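VP35 (Myotis lucifugus, PDB 6DKU) is a bat-genome homolog of the filoviral polymerase cofactor VP35, present here as its interferon inhibitory domain, and probably antagonises interferon-based innate immune signalling. Local coordinates at residues Val37-Phe51 with Ala64-Cys78. The protein carries 1 engineered substitution. Sequence-based numbering, arbitrary orientation.
Sequences VSRDSHDLQVAMDHF and AIISITQRCEYFRNC
Helix 41-51 meets helix 64-71 at 125°, their axes 9.2 Å apart at closest approach, and the loop ahead of the first helix runs past the short helix 73-76. Where the long helices draw together, His50 is a knob in the hole formed by Ala64, Ser67, Ile68 and Arg71. With CG anti to the backbone N (chi1 177°), its imidazole reaches across so that NE2 donates to Ser67 OG, which lies near the ring plane; the modelled hydrogen bond is implausibly short, so its exact length is doubtful. Glu54 also bonds that hydroxyl and forms a salt bridge with Arg71. Cys72 SG approaches the same imidazole obliquely, 4.1 Å from the centroid of the His50 ring. Beside the knob, Ala47 CB packs against Ile68 CG2 at 3.8 Å, and the Phe51 ring meets Ala64 CB and runs alongside Ile65.

Farther along, Phe75 brings its ring edge to Val37 CG1 and to Asp43 O, while one face is covered by neighbouring Tyr74. The Tyr74 hydroxyl donates to the backbone carbonyl of Val37, OH to O 2.9 Å. Arg39 bends at chi3 to bring its guanidinium over a face of the Tyr74 ring, a cation-pi contact with CZ 4.2 Å from the ring centroid and the two planes 65° apart. Asp43 OD2 holds this arginine twice, accepting from Arg39 N and pairing by charge with NH1, although no N-H of the guanidinium points at it. Helix 9-18 covers Ala47 and Phe51, and helix 26-37 covers Ile65 and Phe75, completing the core of the alpha-helical subdomain characteristic of the VP35 interferon inhibitory domain.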
ATOM      1  N   VAL A  37      -0.980   2.754   7.288  1.00 67.77           N
ATOM      2  CA  VAL A  37      -0.912   4.215   7.360  1.00 62.87           C
ATOM      3  C   VAL A  37      -2.193   4.843   7.915  1.00 56.14           C
ATOM      4  O   VAL A  37      -2.193   6.039   8.260  1.00 57.83           O
ATOM      5  CB  VAL A  37      -0.563   4.769   5.962  1.00 50.29           C
ATOM      6  CG1 VAL A  37      -1.814   4.923   5.110  1.00 52.23           C
ATOM      7  CG2 VAL A  37       0.248   6.053   6.062  1.00 66.29           C
ATOM      8  N   SER A  38      -3.273   4.072   8.035  1.00 56.43           N
ATOM      9  CA  SER A  38      -4.519   4.543   8.627  1.00 66.87           C
ATOM     10  C   SER A  38      -4.361   4.810  10.125  1.00 62.50           C
ATOM     11  O   SER A  38      -3.542   4.192  10.810  1.00 76.97           O
ATOM     12  CB  SER A  38      -5.632   3.517   8.399  1.00 70.39           C
ATOM     13  OG  SER A  38      -5.191   2.201   8.682  1.00 82.78           O
ATOM     14  N   ARG A  39      -5.183   5.727  10.636  1.00 53.26           N
ATOM     15  CA  ARG A  39      -5.069   6.186  12.014  1.00 61.09           C
ATOM     16  C   ARG A  39      -6.006   5.459  12.973  1.00 66.67           C
ATOM     17  O   ARG A  39      -5.742   5.450  14.183  1.00 66.88           O
ATOM     18  CB  ARG A  39      -5.328   7.704  12.083  1.00 71.57           C
ATOM     19  CG  ARG A  39      -4.940   8.445  10.799  1.00 70.15           C
ATOM     20  CD  ARG A  39      -5.059   9.972  10.879  1.00 78.52           C
ATOM     21  NE  ARG A  39      -6.432  10.486  10.911  1.00 81.29           N
ATOM     22  CZ  ARG A  39      -7.265  10.514   9.871  1.00 74.78           C
ATOM     23  NH1 ARG A  39      -6.893  10.041   8.697  1.00 68.39           N
ATOM     24  NH2 ARG A  39      -8.486  11.001  10.010  1.00 83.29           N
ATOM     25  N   ASP A  40      -7.071   4.850  12.467  1.00 49.58           N
ATOM     26  CA  ASP A  40      -8.044   4.121  13.278  1.00 60.57           C
ATOM     27  C   ASP A  40      -8.947   3.339  12.325  1.00 58.41           C
ATOM     28  O   ASP A  40      -8.703   3.294  11.112  1.00 56.06           O
ATOM     29  CB  ASP A  40      -8.831   5.065  14.193  1.00 64.30           C
ATOM     30  CG  ASP A  40      -9.781   5.990  13.431  1.00 82.89           C
ATOM     31  OD1 ASP A  40      -9.620   6.184  12.204  1.00 81.11           O
ATOM     32  OD2 ASP A  40     -10.702   6.536  14.078  1.00 92.33           O
ATOM     33  N   SER A  41     -10.004   2.730  12.879  1.00 54.01           N
ATOM     34  CA  SER A  41     -10.902   1.896  12.083  1.00 57.31           C
ATOM     35  C   SER A  41     -11.674   2.706  11.047  1.00 64.18           C
ATOM     36  O   SER A  41     -12.049   2.170   9.995  1.00 75.52           O
ATOM     37  CB  SER A  41     -11.867   1.145  13.004  1.00 64.24           C
ATOM     38  OG  SER A  41     -12.951   1.965  13.403  1.00 72.94           O
ATOM     39  N   HIS A  42     -11.906   3.992  11.315  1.00 64.28           N
ATOM     40  CA  HIS A  42     -12.661   4.820  10.383  1.00 56.42           C
ATOM     41  C   HIS A  42     -11.954   4.932   9.034  1.00 60.03           C
ATOM     42  O   HIS A  42     -12.583   4.789   7.981  1.00 61.56           O
ATOM     43  CB  HIS A  42     -12.898   6.199  10.987  1.00 74.44           C
ATOM     44  CG  HIS A  42     -13.656   7.118  10.084  1.00 99.28           C
ATOM     45  ND1 HIS A  42     -14.998   6.956   9.816  1.00102.11           N
ATOM     46  CD2 HIS A  42     -13.254   8.193   9.365  1.00103.54           C
ATOM     47  CE1 HIS A  42     -15.395   7.903   8.984  1.00103.94           C
ATOM     48  NE2 HIS A  42     -14.356   8.666   8.695  1.00104.30           N
ATOM     49  N   ASP A  43     -10.643   5.189   9.041  1.00 67.03           N
ATOM     50  CA  ASP A  43      -9.911   5.267   7.778  1.00 66.93           C
ATOM     51  C   ASP A  43      -9.973   3.941   7.024  1.00 69.77           C
ATOM     52  O   ASP A  43     -10.170   3.920   5.801  1.00 66.53           O
ATOM     53  CB  ASP A  43      -8.457   5.669   8.028  1.00 51.27           C
ATOM     54  CG  ASP A  43      -8.326   7.054   8.618  1.00 64.75           C
ATOM     55  OD1 ASP A  43      -9.268   7.863   8.485  1.00 71.97           O
ATOM     56  OD2 ASP A  43      -7.271   7.334   9.220  1.00 63.90           O
ATOM     57  N   LEU A  44      -9.813   2.825   7.741  1.00 56.03           N
ATOM     58  CA  LEU A  44      -9.924   1.520   7.100  1.00 52.41           C
ATOM     59  C   LEU A  44     -11.293   1.321   6.459  1.00 49.40           C
ATOM     60  O   LEU A  44     -11.385   0.767   5.361  1.00 61.11           O
ATOM     61  CB  LEU A  44      -9.620   0.399   8.095  1.00 49.92           C
ATOM     62  CG  LEU A  44      -8.184   0.261   8.611  1.00 47.28           C
ATOM     63  CD1 LEU A  44      -8.096  -0.872   9.608  1.00 39.67           C
ATOM     64  CD2 LEU A  44      -7.240   0.006   7.458  1.00 36.51           C
ATOM     65  N   GLN A  45     -12.371   1.774   7.102  1.00 51.18           N
ATOM     66  CA  GLN A  45     -13.665   1.538   6.465  1.00 65.25           C
ATOM     67  C   GLN A  45     -13.948   2.560   5.360  1.00 69.10           C
ATOM     68  O   GLN A  45     -14.736   2.285   4.448  1.00 52.10           O
ATOM     69  CB  GLN A  45     -14.772   1.473   7.513  1.00 46.71           C
ATOM     70  CG  GLN A  45     -16.143   1.201   6.925  1.00 52.92           C
ATOM     71  CD  GLN A  45     -16.412  -0.289   6.816  1.00 72.81           C
ATOM     72  OE1 GLN A  45     -16.272  -1.025   7.791  1.00 69.49           O
ATOM     73  NE2 GLN A  45     -16.739  -0.748   5.602  1.00 73.64           N
ATOM     74  N   VAL A  46     -13.285   3.714   5.384  1.00 54.41           N
ATOM     75  CA  VAL A  46     -13.316   4.581   4.217  1.00 51.35           C
ATOM     76  C   VAL A  46     -12.663   3.870   3.033  1.00 60.98           C
ATOM     77  O   VAL A  46     -13.261   3.732   1.955  1.00 66.39           O
ATOM     78  CB  VAL A  46     -12.642   5.927   4.538  1.00 55.26           C
ATOM     79  CG1 VAL A  46     -12.364   6.687   3.249  1.00 65.50           C
ATOM     80  CG2 VAL A  46     -13.512   6.747   5.477  1.00 49.46           C
ATOM     81  N   ALA A  47     -11.434   3.386   3.227  1.00 46.95           N
ATOM     82  CA  ALA A  47     -10.733   2.682   2.163  1.00 46.33           C
ATOM     83  C   ALA A  47     -11.528   1.475   1.676  1.00 61.90           C
ATOM     84  O   ALA A  47     -11.605   1.216   0.468  1.00 66.01           O
ATOM     85  CB  ALA A  47      -9.351   2.265   2.661  1.00 39.00           C
ATOM     86  N   MET A  48     -12.137   0.733   2.602  1.00 58.26           N
ATOM     87  CA  MET A  48     -12.876  -0.470   2.239  1.00 48.96           C
ATOM     88  C   MET A  48     -14.155  -0.127   1.486  1.00 57.15           C
ATOM     89  O   MET A  48     -14.493  -0.770   0.485  1.00 62.86           O
ATOM     90  CB  MET A  48     -13.198  -1.271   3.494  1.00 51.66           C
ATOM     91  CG  MET A  48     -14.134  -2.428   3.252  1.00 59.95           C
ATOM     92  SD  MET A  48     -13.222  -3.898   2.764  1.00 68.76           S
ATOM     93  CE  MET A  48     -12.145  -4.110   4.181  1.00 51.94           C
ATOM     94  N   ASP A  49     -14.890   0.877   1.964  1.00 51.60           N
ATOM     95  CA  ASP A  49     -16.094   1.305   1.265  1.00 64.65           C
ATOM     96  C   ASP A  49     -15.771   1.750  -0.156  1.00 65.72           C
ATOM     97  O   ASP A  49     -16.505   1.426  -1.097  1.00 56.86           O
ATOM     98  CB  ASP A  49     -16.777   2.429   2.045  1.00 69.76           C
ATOM     99  CG  ASP A  49     -17.465   1.935   3.310  1.00 70.94           C
ATOM    100  OD1 ASP A  49     -17.755   0.717   3.397  1.00 63.81           O
ATOM    101  OD2 ASP A  49     -17.716   2.770   4.212  1.00 63.55           O
ATOM    102  N   HIS A  50     -14.664   2.478  -0.332  1.00 61.20           N
ATOM    103  CA  HIS A  50     -14.267   2.910  -1.669  1.00 50.48           C
ATOM    104  C   HIS A  50     -13.892   1.722  -2.549  1.00 52.91           C
ATOM    105  O   HIS A  50     -14.285   1.657  -3.721  1.00 54.05           O
ATOM    106  CB  HIS A  50     -13.106   3.900  -1.567  1.00 47.03           C
ATOM    107  CG  HIS A  50     -12.571   4.347  -2.893  1.00 65.19           C
ATOM    108  ND1 HIS A  50     -13.043   5.463  -3.549  1.00 64.51           N
ATOM    109  CD2 HIS A  50     -11.605   3.823  -3.686  1.00 60.29           C
ATOM    110  CE1 HIS A  50     -12.388   5.612  -4.687  1.00 65.09           C
ATOM    111  NE2 HIS A  50     -11.513   4.628  -4.796  1.00 65.54           N
ATOM    112  N   PHE A  51     -13.123   0.780  -1.998  1.00 51.69           N
ATOM    113  CA  PHE A  51     -12.763  -0.440  -2.715  1.00 40.92           C
ATOM    114  C   PHE A  51     -14.004  -1.177  -3.206  1.00 47.40           C
ATOM    115  O   PHE A  51     -14.110  -1.532  -4.389  1.00 55.44           O
ATOM    116  CB  PHE A  51     -11.930  -1.328  -1.791  1.00 48.45           C
ATOM    117  CG  PHE A  51     -11.540  -2.650  -2.385  1.00 57.26           C
ATOM    118  CD1 PHE A  51     -10.485  -2.737  -3.279  1.00 51.67           C
ATOM    119  CD2 PHE A  51     -12.200  -3.811  -2.018  1.00 51.51           C
ATOM    120  CE1 PHE A  51     -10.110  -3.948  -3.815  1.00 42.70           C
ATOM    121  CE2 PHE A  51     -11.830  -5.031  -2.548  1.00 43.19           C
ATOM    122  CZ  PHE A  51     -10.785  -5.100  -3.448  1.00 55.22           C
ATOM    123  N   ALA A  64      -9.017  -0.882  -8.235  1.00 53.07           N
ATOM    124  CA  ALA A  64      -9.654  -0.350  -7.032  1.00 53.81           C
ATOM    125  C   ALA A  64      -8.623   0.027  -5.980  1.00 47.56           C
ATOM    126  O   ALA A  64      -8.700   1.111  -5.382  1.00 54.46           O
ATOM    127  CB  ALA A  64     -10.642  -1.372  -6.469  1.00 46.73           C
ATOM    128  N   ILE A  65      -7.648  -0.861  -5.745  1.00 46.27           N
ATOM    129  CA  ILE A  65      -6.585  -0.592  -4.777  1.00 46.61           C
ATOM    130  C   ILE A  65      -5.854   0.699  -5.127  1.00 54.49           C
ATOM    131  O   ILE A  65      -5.660   1.568  -4.270  1.00 68.57           O
ATOM    132  CB  ILE A  65      -5.619  -1.786  -4.704  1.00 44.15           C
ATOM    133  CG1 ILE A  65      -6.288  -2.969  -4.011  1.00 40.20           C
ATOM    134  CG2 ILE A  65      -4.336  -1.401  -3.999  1.00 39.42           C
ATOM    135  CD1 ILE A  65      -5.595  -4.285  -4.314  1.00 46.77           C
ATOM    136  N   ILE A  66      -5.447   0.852  -6.393  1.00 51.92           N
ATOM    137  CA  ILE A  66      -4.808   2.111  -6.792  1.00 53.09           C
ATOM    138  C   ILE A  66      -5.767   3.288  -6.612  1.00 54.16           C
ATOM    139  O   ILE A  66      -5.359   4.412  -6.259  1.00 59.35           O
ATOM    140  CB  ILE A  66      -4.298   1.992  -8.246  1.00 46.27           C
ATOM    141  CG1 ILE A  66      -3.038   1.118  -8.306  1.00 45.08           C
ATOM    142  CG2 ILE A  66      -4.025   3.361  -8.839  1.00 44.35           C
ATOM    143  CD1 ILE A  66      -2.524   0.854  -9.715  1.00 39.69           C
ATOM    144  N   SER A  67      -7.058   3.037  -6.812  1.00 56.26           N
ATOM    145  CA  SER A  67      -8.065   4.083  -6.759  1.00 47.70           C
ATOM    146  C   SER A  67      -8.209   4.635  -5.354  1.00 58.46           C
ATOM    147  O   SER A  67      -8.584   5.801  -5.193  1.00 64.07           O
ATOM    148  CB  SER A  67      -9.405   3.541  -7.266  1.00 58.36           C
ATOM    149  OG  SER A  67     -10.474   4.434  -6.999  1.00 71.37           O
ATOM    150  N   ILE A  68      -7.924   3.826  -4.327  1.00 59.85           N
ATOM    151  CA  ILE A  68      -7.926   4.366  -2.967  1.00 57.22           C
ATOM    152  C   ILE A  68      -6.832   5.412  -2.815  1.00 62.09           C
ATOM    153  O   ILE A  68      -7.058   6.490  -2.255  1.00 71.09           O
ATOM    154  CB  ILE A  68      -7.784   3.249  -1.913  1.00 51.65           C
ATOM    155  CG1 ILE A  68      -8.738   2.068  -2.156  1.00 42.71           C
ATOM    156  CG2 ILE A  68      -7.957   3.808  -0.508  1.00 64.48           C
ATOM    157  CD1 ILE A  68      -8.312   0.838  -1.322  1.00 34.32           C
ATOM    158  N   THR A  69      -5.628   5.102  -3.303  1.00 53.81           N
ATOM    159  CA  THR A  69      -4.544   6.083  -3.243  1.00 55.96           C
ATOM    160  C   THR A  69      -4.868   7.335  -4.054  1.00 62.27           C
ATOM    161  O   THR A  69      -4.332   8.418  -3.777  1.00 55.28           O
ATOM    162  CB  THR A  69      -3.232   5.475  -3.737  1.00 46.65           C
ATOM    163  OG1 THR A  69      -3.355   5.202  -5.132  1.00 58.01           O
ATOM    164  CG2 THR A  69      -2.943   4.186  -2.997  1.00 46.09           C
ATOM    165  N   GLN A  70      -5.739   7.218  -5.052  1.00 66.68           N
ATOM    166  CA  GLN A  70      -6.012   8.398  -5.869  1.00 65.71           C
ATOM    167  C   GLN A  70      -7.201   9.228  -5.384  1.00 72.58           C
ATOM    168  O   GLN A  70      -7.131  10.461  -5.387  1.00 88.85           O
ATOM    169  CB  GLN A  70      -6.228   7.981  -7.325  1.00 58.34           C
ATOM    170  CG  GLN A  70      -4.950   7.507  -7.997  1.00 52.65           C
ATOM    171  CD  GLN A  70      -3.773   8.393  -7.665  1.00 54.20           C
ATOM    172  OE1 GLN A  70      -3.734   9.559  -8.053  1.00 62.15           O
ATOM    173  NE2 GLN A  70      -2.813   7.850  -6.929  1.00 43.91           N
ATOM    174  N   ARG A  71      -8.286   8.589  -4.955  1.00 75.44           N
ATOM    175  CA  ARG A  71      -9.552   9.270  -4.718  1.00 77.51           C
ATOM    176  C   ARG A  71      -9.888   9.496  -3.250  1.00 75.03           C
ATOM    177  O   ARG A  71     -10.566  10.475  -2.937  1.00 84.90           O
ATOM    178  CB  ARG A  71     -10.694   8.490  -5.375  1.00 79.73           C
ATOM    179  CG  ARG A  71     -10.748   8.633  -6.884  1.00 86.76           C
ATOM    180  CD  ARG A  71     -12.184   8.571  -7.357  1.00105.79           C
ATOM    181  NE  ARG A  71     -12.402   7.454  -8.270  1.00120.07           N
ATOM    182  CZ  ARG A  71     -13.595   7.089  -8.731  1.00122.30           C
ATOM    183  NH1 ARG A  71     -13.702   6.060  -9.564  1.00117.64           N
ATOM    184  NH2 ARG A  71     -14.682   7.749  -8.353  1.00123.52           N
ATOM    185  N   CYS A  72      -9.451   8.624  -2.344  1.00 75.64           N
ATOM    186  CA  CYS A  72      -9.671   8.835  -0.918  1.00 68.98           C
ATOM    187  C   CYS A  72      -8.658   9.854  -0.414  1.00 83.68           C
ATOM    188  O   CYS A  72      -7.448   9.605  -0.452  1.00 82.87           O
ATOM    189  CB  CYS A  72      -9.554   7.520  -0.155  1.00 73.18           C
ATOM    190  SG  CYS A  72     -10.987   6.429  -0.379  1.00 85.98           S
ATOM    191  N   GLU A  73      -9.159  10.994   0.071  1.00 93.77           N
ATOM    192  CA  GLU A  73      -8.311  12.168   0.245  1.00 98.98           C
ATOM    193  C   GLU A  73      -7.248  11.971   1.319  1.00 95.89           C
ATOM    194  O   GLU A  73      -6.132  12.490   1.179  1.00 92.53           O
ATOM    195  CB  GLU A  73      -9.170  13.391   0.566  1.00112.71           C
ATOM    196  CG  GLU A  73      -8.496  14.706   0.217  1.00125.75           C
ATOM    197  CD  GLU A  73      -7.761  14.655  -1.119  1.00133.73           C
ATOM    198  OE1 GLU A  73      -8.363  14.244  -2.138  1.00132.40           O
ATOM    199  OE2 GLU A  73      -6.568  15.021  -1.144  1.00137.27           O
ATOM    200  N   TYR A  74      -7.555  11.234   2.388  1.00 92.06           N
ATOM    201  CA  TYR A  74      -6.549  11.020   3.423  1.00 71.94           C
ATOM    202  C   TYR A  74      -5.371  10.212   2.883  1.00 77.19           C
ATOM    203  O   TYR A  74      -4.231  10.688   2.870  1.00 82.83           O
ATOM    204  CB  TYR A  74      -7.155  10.325   4.639  1.00 63.44           C
ATOM    205  CG  TYR A  74      -6.078   9.917   5.610  1.00 60.67           C
ATOM    206  CD1 TYR A  74      -5.303  10.872   6.260  1.00 62.68           C
ATOM    207  CD2 TYR A  74      -5.778   8.581   5.818  1.00 63.53           C
ATOM    208  CE1 TYR A  74      -4.293  10.502   7.134  1.00 69.94           C
ATOM    209  CE2 TYR A  74      -4.774   8.200   6.681  1.00 76.19           C
ATOM    210  CZ  TYR A  74      -4.032   9.161   7.337  1.00 80.33           C
ATOM    211  OH  TYR A  74      -3.028   8.764   8.198  1.00 82.39           O
ATOM    212  N   PHE A  75      -5.633   8.980   2.427  1.00 70.08           N
ATOM    213  CA  PHE A  75      -4.563   8.138   1.898  1.00 62.44           C
ATOM    214  C   PHE A  75      -3.848   8.798   0.733  1.00 63.65           C
ATOM    215  O   PHE A  75      -2.650   8.571   0.533  1.00 69.35           O
ATOM    216  CB  PHE A  75      -5.118   6.783   1.468  1.00 53.05           C
ATOM    217  CG  PHE A  75      -5.733   6.017   2.589  1.00 59.73           C
ATOM    218  CD1 PHE A  75      -4.938   5.316   3.478  1.00 41.52           C
ATOM    219  CD2 PHE A  75      -7.107   6.024   2.775  1.00 62.39           C
ATOM    220  CE1 PHE A  75      -5.503   4.618   4.516  1.00 57.74           C
ATOM    221  CE2 PHE A  75      -7.681   5.333   3.811  1.00 54.07           C
ATOM    222  CZ  PHE A  75      -6.879   4.624   4.685  1.00 69.08           C
ATOM    223  N   ARG A  76      -4.561   9.615  -0.041  1.00 67.77           N
ATOM    224  CA  ARG A  76      -3.940  10.316  -1.157  1.00 70.52           C
ATOM    225  C   ARG A  76      -2.750  11.148  -0.688  1.00 73.35           C
ATOM    226  O   ARG A  76      -1.666  11.081  -1.274  1.00 77.12           O
ATOM    227  CB  ARG A  76      -4.989  11.184  -1.852  1.00 78.78           C
ATOM    228  CG  ARG A  76      -4.528  11.901  -3.108  1.00 78.00           C
ATOM    229  CD  ARG A  76      -5.525  12.998  -3.469  1.00 80.40           C
ATOM    230  NE  ARG A  76      -4.963  13.979  -4.390  1.00107.24           N
ATOM    231  CZ  ARG A  76      -4.046  14.885  -4.059  1.00123.51           C
ATOM    232  NH1 ARG A  76      -3.571  14.936  -2.821  1.00125.52           N
ATOM    233  NH2 ARG A  76      -3.596  15.742  -4.967  1.00128.42           N
ATOM    234  N   ASN A  77      -2.924  11.910   0.394  1.00 79.05           N
ATOM    235  CA  ASN A  77      -1.898  12.816   0.899  1.00 72.46           C
ATOM    236  C   ASN A  77      -1.006  12.190   1.963  1.00 67.84           C
ATOM    237  O   ASN A  77      -0.430  12.916   2.778  1.00 87.71           O
ATOM    238  CB  ASN A  77      -2.545  14.073   1.475  1.00 68.62           C
ATOM    239  CG  ASN A  77      -3.132  14.946   0.414  1.00 79.81           C
ATOM    240  OD1 ASN A  77      -2.614  15.003  -0.699  1.00 89.72           O
ATOM    241  ND2 ASN A  77      -4.216  15.642   0.742  1.00 90.99           N
ATOM    242  N   CYS A  78      -0.879  10.878   1.990  1.00 62.54           N
ATOM    243  CA  CYS A  78      -0.241  10.211   3.107  1.00 63.30           C
ATOM    244  C   CYS A  78       1.184   9.832   2.738  1.00 65.48           C
ATOM    245  O   CYS A  78       1.454   9.386   1.618  1.00 64.89           O
ATOM    246  CB  CYS A  78      -1.040   8.971   3.508  1.00 75.91           C
ATOM    247  SG  CYS A  78      -1.075   8.615   5.262  1.00 88.54           S
TER